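Long-range contact in putative cell adhesion protein (Parabacteroides distasonis, PDB 3LIU), which probably serves as a fimbrillin of the FimA/Mfa1 family, a pilus building block thought to take part in cell adhesion: residues A[47-61]-A[97-109]. Residues are numbered along the deposited sequence; the frame is centred on the assembly and turned at random.
Sequences TVGVFGVDGWSVIYT and QTELAKAKDITDF
A beta hairpin of the FimA-type region, strands 47-52 and 57-61 joined by a type I turn from Gly52 to Gly55, is covered on one face by two short helices and their linker. Phe51, near the turn, is the residue most covered by segment 97-109. With CG anti to the carbonyl carbon (chi1 -62°), its ring slides under the start of helix 106-109: Asp105 C and Ile106 N sit over one face, Ala103 O and Phe109 CD2 lie at the edge, and Phe51 CD2 meets Ile106 CD1 at 3.6 Å. The Phe51 and Phe109 ring planes are inclined at 70°. Leu100 CD2 lies over a face of the Phe109 ring and Ile59 CG2 at its edge. Phe109 CE2 comes 3.9 Å from Gly49 CA, where a side chain would clash. Ile59 CD1 reaches Ala103 O at 3.4 Å, while its CG2 packs on Ala101 CA. Trimming Phe51 to an alanine is likely to leave Phe109 and Ile106 without their common aromatic neighbour. At the other end, one water bridges Thr61 OG1 and Gln97 O. With no direct hydrogen bond between the segments, their own contact rests on van der Waals packing and this water; Ile106 and Phe109 also pack on Val87 of strand 82-90.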
ATOM      1  N   THR A  47      -7.164  17.276   1.773  1.00 13.96           N
ATOM      2  CA  THR A  47      -7.772  17.521   3.080  1.00 13.52           C
ATOM      3  C   THR A  47      -6.683  17.964   4.012  1.00 12.21           C
ATOM      4  O   THR A  47      -5.682  17.274   4.161  1.00 17.61           O
ATOM      5  CB  THR A  47      -8.442  16.255   3.644  1.00 12.49           C
ATOM      6  OG1 THR A  47      -9.434  15.801   2.722  1.00 11.56           O
ATOM      7  CG2 THR A  47      -9.108  16.539   4.983  1.00 11.84           C
ATOM      8  N   VAL A  48      -6.877  19.114   4.635  1.00 14.03           N
ATOM      9  CA  VAL A  48      -5.895  19.737   5.516  1.00 15.12           C
ATOM     10  C   VAL A  48      -6.488  19.813   6.926  1.00 10.54           C
ATOM     11  O   VAL A  48      -7.621  20.280   7.135  1.00 10.24           O
ATOM     12  CB  VAL A  48      -5.529  21.138   5.008  1.00 13.90           C
ATOM     13  CG1 VAL A  48      -4.512  21.819   5.933  1.00 11.51           C
ATOM     14  CG2 VAL A  48      -5.006  21.076   3.539  1.00 13.50           C
ATOM     15  N   GLY A  49      -5.743  19.304   7.889  1.00  9.69           N
ATOM     16  CA  GLY A  49      -6.145  19.412   9.287  1.00 11.81           C
ATOM     17  C   GLY A  49      -5.189  20.358   9.964  1.00 11.39           C
ATOM     18  O   GLY A  49      -3.953  20.125   9.938  1.00 10.63           O
ATOM     19  N   VAL A  50      -5.735  21.418  10.558  1.00  9.72           N
ATOM     20  CA  VAL A  50      -4.914  22.393  11.313  1.00 11.39           C
ATOM     21  C   VAL A  50      -5.330  22.339  12.793  1.00 11.74           C
ATOM     22  O   VAL A  50      -6.481  22.633  13.112  1.00 11.38           O
ATOM     23  CB  VAL A  50      -5.184  23.827  10.785  1.00 11.48           C
ATOM     24  CG1 VAL A  50      -4.221  24.845  11.427  1.00  9.74           C
ATOM     25  CG2 VAL A  50      -5.052  23.870   9.275  1.00  7.79           C
ATOM     26  N   PHE A  51      -4.413  21.985  13.685  1.00 11.05           N
ATOM     27  CA  PHE A  51      -4.745  21.768  15.101  1.00 13.56           C
ATOM     28  C   PHE A  51      -3.884  22.673  15.991  1.00 14.80           C
ATOM     29  O   PHE A  51      -2.659  22.507  16.124  1.00 14.88           O
ATOM     30  CB  PHE A  51      -4.590  20.272  15.466  1.00 14.84           C
ATOM     31  CG  PHE A  51      -5.520  19.357  14.701  1.00 16.29           C
ATOM     32  CD1 PHE A  51      -6.787  19.057  15.172  1.00 18.29           C
ATOM     33  CD2 PHE A  51      -5.131  18.816  13.495  1.00 13.66           C
ATOM     34  CE1 PHE A  51      -7.636  18.202  14.450  1.00 18.06           C
ATOM     35  CE2 PHE A  51      -5.952  17.997  12.780  1.00 15.97           C
ATOM     36  CZ  PHE A  51      -7.213  17.678  13.252  1.00 20.05           C
ATOM     37  N   GLY A  52      -4.524  23.666  16.581  1.00 14.43           N
ATOM     38  CA  GLY A  52      -3.795  24.630  17.395  1.00 18.16           C
ATOM     39  C   GLY A  52      -3.300  23.956  18.654  1.00 18.39           C
ATOM     40  O   GLY A  52      -3.909  23.017  19.128  1.00 17.38           O
ATOM     41  N   VAL A  53      -2.190  24.423  19.204  1.00 21.92           N
ATOM     42  CA  VAL A  53      -1.648  23.770  20.394  1.00 20.79           C
ATOM     43  C   VAL A  53      -2.586  23.934  21.594  1.00 21.02           C
ATOM     44  O   VAL A  53      -2.547  23.127  22.476  1.00 22.56           O
ATOM     45  CB  VAL A  53      -0.242  24.294  20.764  1.00 23.46           C
ATOM     46  CG1 VAL A  53       0.755  23.847  19.717  1.00 19.38           C
ATOM     47  CG2 VAL A  53      -0.262  25.788  20.927  1.00 15.50           C
ATOM     48  N   ASP A  54      -3.425  24.963  21.600  1.00 23.39           N
ATOM     49  CA  ASP A  54      -4.393  25.217  22.676  1.00 25.81           C
ATOM     50  C   ASP A  54      -5.768  24.589  22.466  1.00 26.55           C
ATOM     51  O   ASP A  54      -6.719  24.974  23.163  1.00 30.48           O
ATOM     52  CB  ASP A  54      -4.616  26.725  22.802  1.00 28.19           C
ATOM     53  CG  ASP A  54      -5.044  27.342  21.488  1.00 36.70           C
ATOM     54  OD1 ASP A  54      -4.366  27.059  20.475  1.00 45.74           O
ATOM     55  OD2 ASP A  54      -6.033  28.091  21.452  1.00 42.78           O
ATOM     56  N   GLY A  55      -5.925  23.691  21.493  1.00 21.60           N
ATOM     57  CA  GLY A  55      -7.161  22.947  21.363  1.00 20.80           C
ATOM     58  C   GLY A  55      -8.101  23.307  20.224  1.00 20.31           C
ATOM     59  O   GLY A  55      -8.996  22.534  19.927  1.00 20.91           O
ATOM     60  N   TRP A  56      -7.929  24.436  19.548  1.00 20.08           N
ATOM     61  CA  TRP A  56      -8.811  24.727  18.407  1.00 18.74           C
ATOM     62  C   TRP A  56      -8.426  23.825  17.227  1.00 18.88           C
ATOM     63  O   TRP A  56      -7.299  23.309  17.161  1.00 19.49           O
ATOM     64  CB  TRP A  56      -8.770  26.198  18.006  1.00 17.79           C
ATOM     65  CG  TRP A  56      -7.398  26.763  17.580  1.00 25.40           C
ATOM     66  CD1 TRP A  56      -6.516  27.453  18.367  1.00 28.02           C
ATOM     67  CD2 TRP A  56      -6.799  26.726  16.263  1.00 26.78           C
ATOM     68  NE1 TRP A  56      -5.403  27.826  17.635  1.00 24.94           N
ATOM     69  CE2 TRP A  56      -5.563  27.409  16.342  1.00 19.17           C
ATOM     70  CE3 TRP A  56      -7.189  26.183  15.035  1.00 21.17           C
ATOM     71  CZ2 TRP A  56      -4.713  27.548  15.249  1.00 23.14           C
ATOM     72  CZ3 TRP A  56      -6.340  26.326  13.941  1.00 19.44           C
ATOM     73  CH2 TRP A  56      -5.116  27.003  14.060  1.00 25.37           C
ATOM     74  N   SER A  57      -9.369  23.600  16.314  1.00 19.91           N
ATOM     75  CA  SER A  57      -9.056  22.887  15.090  1.00 18.08           C
ATOM     76  C   SER A  57      -9.832  23.442  13.913  1.00 18.38           C
ATOM     77  O   SER A  57     -10.953  23.939  14.081  1.00 16.04           O
ATOM     78  CB  SER A  57      -9.330  21.407  15.273  1.00 20.01           C
ATOM     79  OG  SER A  57     -10.712  21.111  15.503  1.00 26.23           O
ATOM     80  N   VAL A  58      -9.212  23.381  12.736  1.00 15.07           N
ATOM     81  CA  VAL A  58      -9.867  23.674  11.478  1.00 14.39           C
ATOM     82  C   VAL A  58      -9.463  22.604  10.488  1.00 14.53           C
ATOM     83  O   VAL A  58      -8.257  22.410  10.227  1.00 14.93           O
ATOM     84  CB  VAL A  58      -9.469  25.051  10.922  1.00 14.93           C
ATOM     85  CG1 VAL A  58     -10.269  25.371   9.685  1.00 15.15           C
ATOM     86  CG2 VAL A  58      -9.733  26.145  11.969  1.00 19.09           C
ATOM     87  N   ILE A  59     -10.449  21.899   9.945  1.00 12.97           N
ATOM     88  CA  ILE A  59     -10.213  20.857   8.925  1.00 12.60           C
ATOM     89  C   ILE A  59     -11.082  21.117   7.719  1.00 12.99           C
ATOM     90  O   ILE A  59     -12.260  21.421   7.876  1.00  9.05           O
ATOM     91  CB  ILE A  59     -10.559  19.443   9.430  1.00 14.48           C
ATOM     92  CG1 ILE A  59      -9.773  19.121  10.721  1.00 17.68           C
ATOM     93  CG2 ILE A  59     -10.287  18.377   8.311  1.00 11.03           C
ATOM     94  CD1 ILE A  59     -10.587  18.979  11.946  1.00 17.04           C
ATOM     95  N   TYR A  60     -10.512  21.010   6.523  1.00 12.22           N
ATOM     96  CA  TYR A  60     -11.240  21.289   5.299  1.00 11.78           C
ATOM     97  C   TYR A  60     -10.706  20.486   4.143  1.00 11.38           C
ATOM     98  O   TYR A  60      -9.554  20.037   4.158  1.00 11.30           O
ATOM     99  CB  TYR A  60     -11.171  22.771   4.937  1.00 13.72           C
ATOM    100  CG  TYR A  60      -9.768  23.303   4.831  1.00 12.46           C
ATOM    101  CD1 TYR A  60      -9.056  23.638   5.972  1.00 13.73           C
ATOM    102  CD2 TYR A  60      -9.153  23.496   3.599  1.00 11.56           C
ATOM    103  CE1 TYR A  60      -7.756  24.160   5.895  1.00 16.21           C
ATOM    104  CE2 TYR A  60      -7.840  24.014   3.517  1.00 11.14           C
ATOM    105  CZ  TYR A  60      -7.159  24.318   4.686  1.00 16.08           C
ATOM    106  OH  TYR A  60      -5.890  24.817   4.670  1.00 17.28           O
ATOM    107  N   THR A  61     -11.534  20.350   3.114  1.00 10.97           N
ATOM    108  CA  THR A  61     -11.164  19.628   1.885  1.00 12.95           C
ATOM    109  C   THR A  61     -11.505  20.485   0.674  1.00 14.25           C
ATOM    110  O   THR A  61     -12.601  21.039   0.590  1.00 16.63           O
ATOM    111  CB  THR A  61     -11.863  18.254   1.750  1.00 12.86           C
ATOM    112  OG1 THR A  61     -11.468  17.397   2.821  1.00 13.79           O
ATOM    113  CG2 THR A  61     -11.453  17.530   0.403  1.00 11.49           C
ATOM    114  N   GLN A  97     -13.308  12.021   4.211  1.00 11.93           N
ATOM    115  CA  GLN A  97     -13.210  13.473   4.340  1.00 12.47           C
ATOM    116  C   GLN A  97     -14.025  13.973   5.536  1.00 13.08           C
ATOM    117  O   GLN A  97     -13.573  14.829   6.266  1.00 13.17           O
ATOM    118  CB  GLN A  97     -13.674  14.186   3.064  1.00 11.65           C
ATOM    119  CG  GLN A  97     -12.822  13.937   1.824  1.00 11.88           C
ATOM    120  CD  GLN A  97     -13.468  14.518   0.568  1.00 16.81           C
ATOM    121  OE1 GLN A  97     -14.289  15.420   0.652  1.00 13.16           O
ATOM    122  NE2 GLN A  97     -13.139  13.962  -0.588  1.00 16.23           N
ATOM    123  N   THR A  98     -15.195  13.374   5.762  1.00 11.95           N
ATOM    124  CA  THR A  98     -16.044  13.750   6.855  1.00 11.06           C
ATOM    125  C   THR A  98     -15.508  13.249   8.172  1.00 11.97           C
ATOM    126  O   THR A  98     -15.506  13.984   9.180  1.00 12.91           O
ATOM    127  CB  THR A  98     -17.466  13.230   6.642  1.00 12.09           C
ATOM    128  OG1 THR A  98     -17.992  13.832   5.467  1.00 13.67           O
ATOM    129  CG2 THR A  98     -18.348  13.613   7.831  1.00 10.07           C
ATOM    130  N   GLU A  99     -15.033  12.014   8.177  1.00 11.17           N
ATOM    131  CA  GLU A  99     -14.388  11.477   9.376  1.00 15.70           C
ATOM    132  C   GLU A  99     -13.213  12.361   9.811  1.00 13.85           C
ATOM    133  O   GLU A  99     -13.078  12.685  10.979  1.00  8.77           O
ATOM    134  CB  GLU A  99     -13.913  10.040   9.140  1.00 14.94           C
ATOM    135  CG  GLU A  99     -15.058   9.038   9.031  1.00 20.28           C
ATOM    136  CD  GLU A  99     -14.592   7.595   8.838  1.00 26.95           C
ATOM    137  OE1 GLU A  99     -13.391   7.329   8.754  1.00 30.72           O
ATOM    138  OE2 GLU A  99     -15.448   6.701   8.769  1.00 33.05           O
ATOM    139  N   LEU A 100     -12.393  12.764   8.845  1.00 11.35           N
ATOM    140  CA  LEU A 100     -11.283  13.633   9.136  1.00 12.48           C
ATOM    141  C   LEU A 100     -11.805  14.988   9.667  1.00 10.94           C
ATOM    142  O   LEU A 100     -11.231  15.543  10.600  1.00 12.32           O
ATOM    143  CB  LEU A 100     -10.376  13.793   7.901  1.00 11.85           C
ATOM    144  CG  LEU A 100      -9.531  12.595   7.412  1.00 11.17           C
ATOM    145  CD1 LEU A 100      -8.890  12.949   6.030  1.00  6.06           C
ATOM    146  CD2 LEU A 100      -8.453  12.106   8.423  1.00  5.49           C
ATOM    147  N   ALA A 101     -12.912  15.492   9.116  1.00  9.57           N
ATOM    148  CA  ALA A 101     -13.419  16.796   9.511  1.00  8.17           C
ATOM    149  C   ALA A 101     -13.988  16.747  10.952  1.00 13.53           C
ATOM    150  O   ALA A 101     -14.133  17.783  11.597  1.00 13.65           O
ATOM    151  CB  ALA A 101     -14.452  17.294   8.530  1.00 10.68           C
ATOM    152  N   LYS A 102     -14.283  15.548  11.462  1.00 13.63           N
ATOM    153  CA  LYS A 102     -14.749  15.416  12.834  1.00 13.94           C
ATOM    154  C   LYS A 102     -13.632  15.208  13.847  1.00 14.35           C
ATOM    155  O   LYS A 102     -13.904  15.246  15.030  1.00 16.48           O
ATOM    156  CB  LYS A 102     -15.761  14.266  12.944  1.00 15.47           C
ATOM    157  CG  LYS A 102     -17.067  14.481  12.199  1.00 17.95           C
ATOM    158  CD  LYS A 102     -17.813  13.153  11.967  1.00 23.72           C
ATOM    159  CE  LYS A 102     -19.327  13.354  11.786  1.00 21.16           C
ATOM    160  NZ  LYS A 102     -20.048  12.020  11.710  1.00 29.99           N
ATOM    161  N   ALA A 103     -12.386  15.018  13.411  1.00 12.37           N
ATOM    162  CA  ALA A 103     -11.245  14.964  14.338  1.00 15.14           C
ATOM    163  C   ALA A 103     -11.159  16.180  15.279  1.00 15.93           C
ATOM    164  O   ALA A 103     -11.322  17.338  14.857  1.00 15.75           O
ATOM    165  CB  ALA A 103      -9.904  14.848  13.578  1.00 13.07           C
ATOM    166  N   LYS A 104     -10.843  15.910  16.533  1.00 14.93           N
ATOM    167  CA  LYS A 104     -10.699  16.962  17.524  1.00 20.62           C
ATOM    168  C   LYS A 104      -9.256  17.222  17.932  1.00 19.23           C
ATOM    169  O   LYS A 104      -8.986  18.102  18.738  1.00 21.45           O
ATOM    170  CB  LYS A 104     -11.547  16.631  18.748  1.00 21.62           C
ATOM    171  CG  LYS A 104     -13.019  16.713  18.466  1.00 27.77           C
ATOM    172  CD  LYS A 104     -13.412  18.113  17.968  1.00 33.73           C
ATOM    173  CE  LYS A 104     -14.917  18.207  17.708  1.00 39.74           C
ATOM    174  NZ  LYS A 104     -15.194  19.158  16.602  1.00 40.93           N
ATOM    175  N   ASP A 105      -8.340  16.484  17.340  1.00 14.10           N
ATOM    176  CA  ASP A 105      -6.945  16.510  17.708  1.00 15.35           C
ATOM    177  C   ASP A 105      -6.186  15.744  16.637  1.00 16.71           C
ATOM    178  O   ASP A 105      -6.762  14.915  15.903  1.00 12.83           O
ATOM    179  CB  ASP A 105      -6.712  15.819  19.048  1.00 16.28           C
ATOM    180  CG  ASP A 105      -7.199  14.378  19.036  1.00 19.32           C
ATOM    181  OD1 ASP A 105      -8.435  14.181  19.114  1.00 18.45           O
ATOM    182  OD2 ASP A 105      -6.367  13.455  18.912  1.00 22.14           O
ATOM    183  N   ILE A 106      -4.878  15.973  16.612  1.00 16.35           N
ATOM    184  CA  ILE A 106      -4.030  15.470  15.554  1.00 17.41           C
ATOM    185  C   ILE A 106      -3.977  13.942  15.571  1.00 13.56           C
ATOM    186  O   ILE A 106      -4.004  13.294  14.506  1.00 10.21           O
ATOM    187  CB  ILE A 106      -2.615  16.155  15.652  1.00 20.93           C
ATOM    188  CG1 ILE A 106      -1.790  15.907  14.387  1.00 28.19           C
ATOM    189  CG2 ILE A 106      -1.886  15.730  16.886  1.00 23.03           C
ATOM    190  CD1 ILE A 106      -2.064  16.904  13.317  1.00 23.05           C
ATOM    191  N   THR A 107      -3.957  13.344  16.761  1.00 13.79           N
ATOM    192  CA  THR A 107      -3.878  11.874  16.821  1.00 13.01           C
ATOM    193  C   THR A 107      -5.098  11.194  16.212  1.00 12.47           C
ATOM    194  O   THR A 107      -4.912  10.287  15.415  1.00 11.42           O
ATOM    195  CB  THR A 107      -3.714  11.350  18.219  1.00 10.97           C
ATOM    196  OG1 THR A 107      -2.560  11.957  18.779  1.00 13.43           O
ATOM    197  CG2 THR A 107      -3.544   9.810  18.237  1.00 10.85           C
ATOM    198  N   ASP A 108      -6.321  11.599  16.596  1.00 11.01           N
ATOM    199  CA  ASP A 108      -7.539  11.029  15.967  1.00 13.44           C
ATOM    200  C   ASP A 108      -7.539  11.267  14.457  1.00 12.87           C
ATOM    201  O   ASP A 108      -7.965  10.404  13.703  1.00 10.14           O
ATOM    202  CB  ASP A 108      -8.845  11.566  16.589  1.00 10.90           C
ATOM    203  CG  ASP A 108      -9.053  11.047  18.023  1.00 17.00           C
ATOM    204  OD1 ASP A 108      -9.015   9.833  18.145  1.00 16.10           O
ATOM    205  OD2 ASP A 108      -9.231  11.817  19.012  1.00 15.33           O
ATOM    206  N   PHE A 109      -7.012  12.414  14.019  1.00 12.67           N
ATOM    207  CA  PHE A 109      -6.979  12.711  12.583  1.00 11.68           C
ATOM    208  C   PHE A 109      -6.124  11.639  11.880  1.00 12.04           C
ATOM    209  O   PHE A 109      -6.607  10.934  11.015  1.00 10.39           O
ATOM    210  CB  PHE A 109      -6.488  14.151  12.350  1.00 13.26           C
ATOM    211  CG  PHE A 109      -6.449  14.576  10.905  1.00 10.63           C
ATOM    212  CD1 PHE A 109      -5.375  14.242  10.093  1.00 10.19           C
ATOM    213  CD2 PHE A 109      -7.440  15.369  10.387  1.00 10.43           C
ATOM    214  CE1 PHE A 109      -5.338  14.626   8.745  1.00 11.58           C
ATOM    215  CE2 PHE A 109      -7.413  15.776   9.083  1.00  9.36           C
ATOM    216  CZ  PHE A 109      -6.351  15.391   8.249  1.00 10.44           C
TER
HETATM  217  O   HOH W   1     -12.894  17.369   5.060  1.00  8.54           O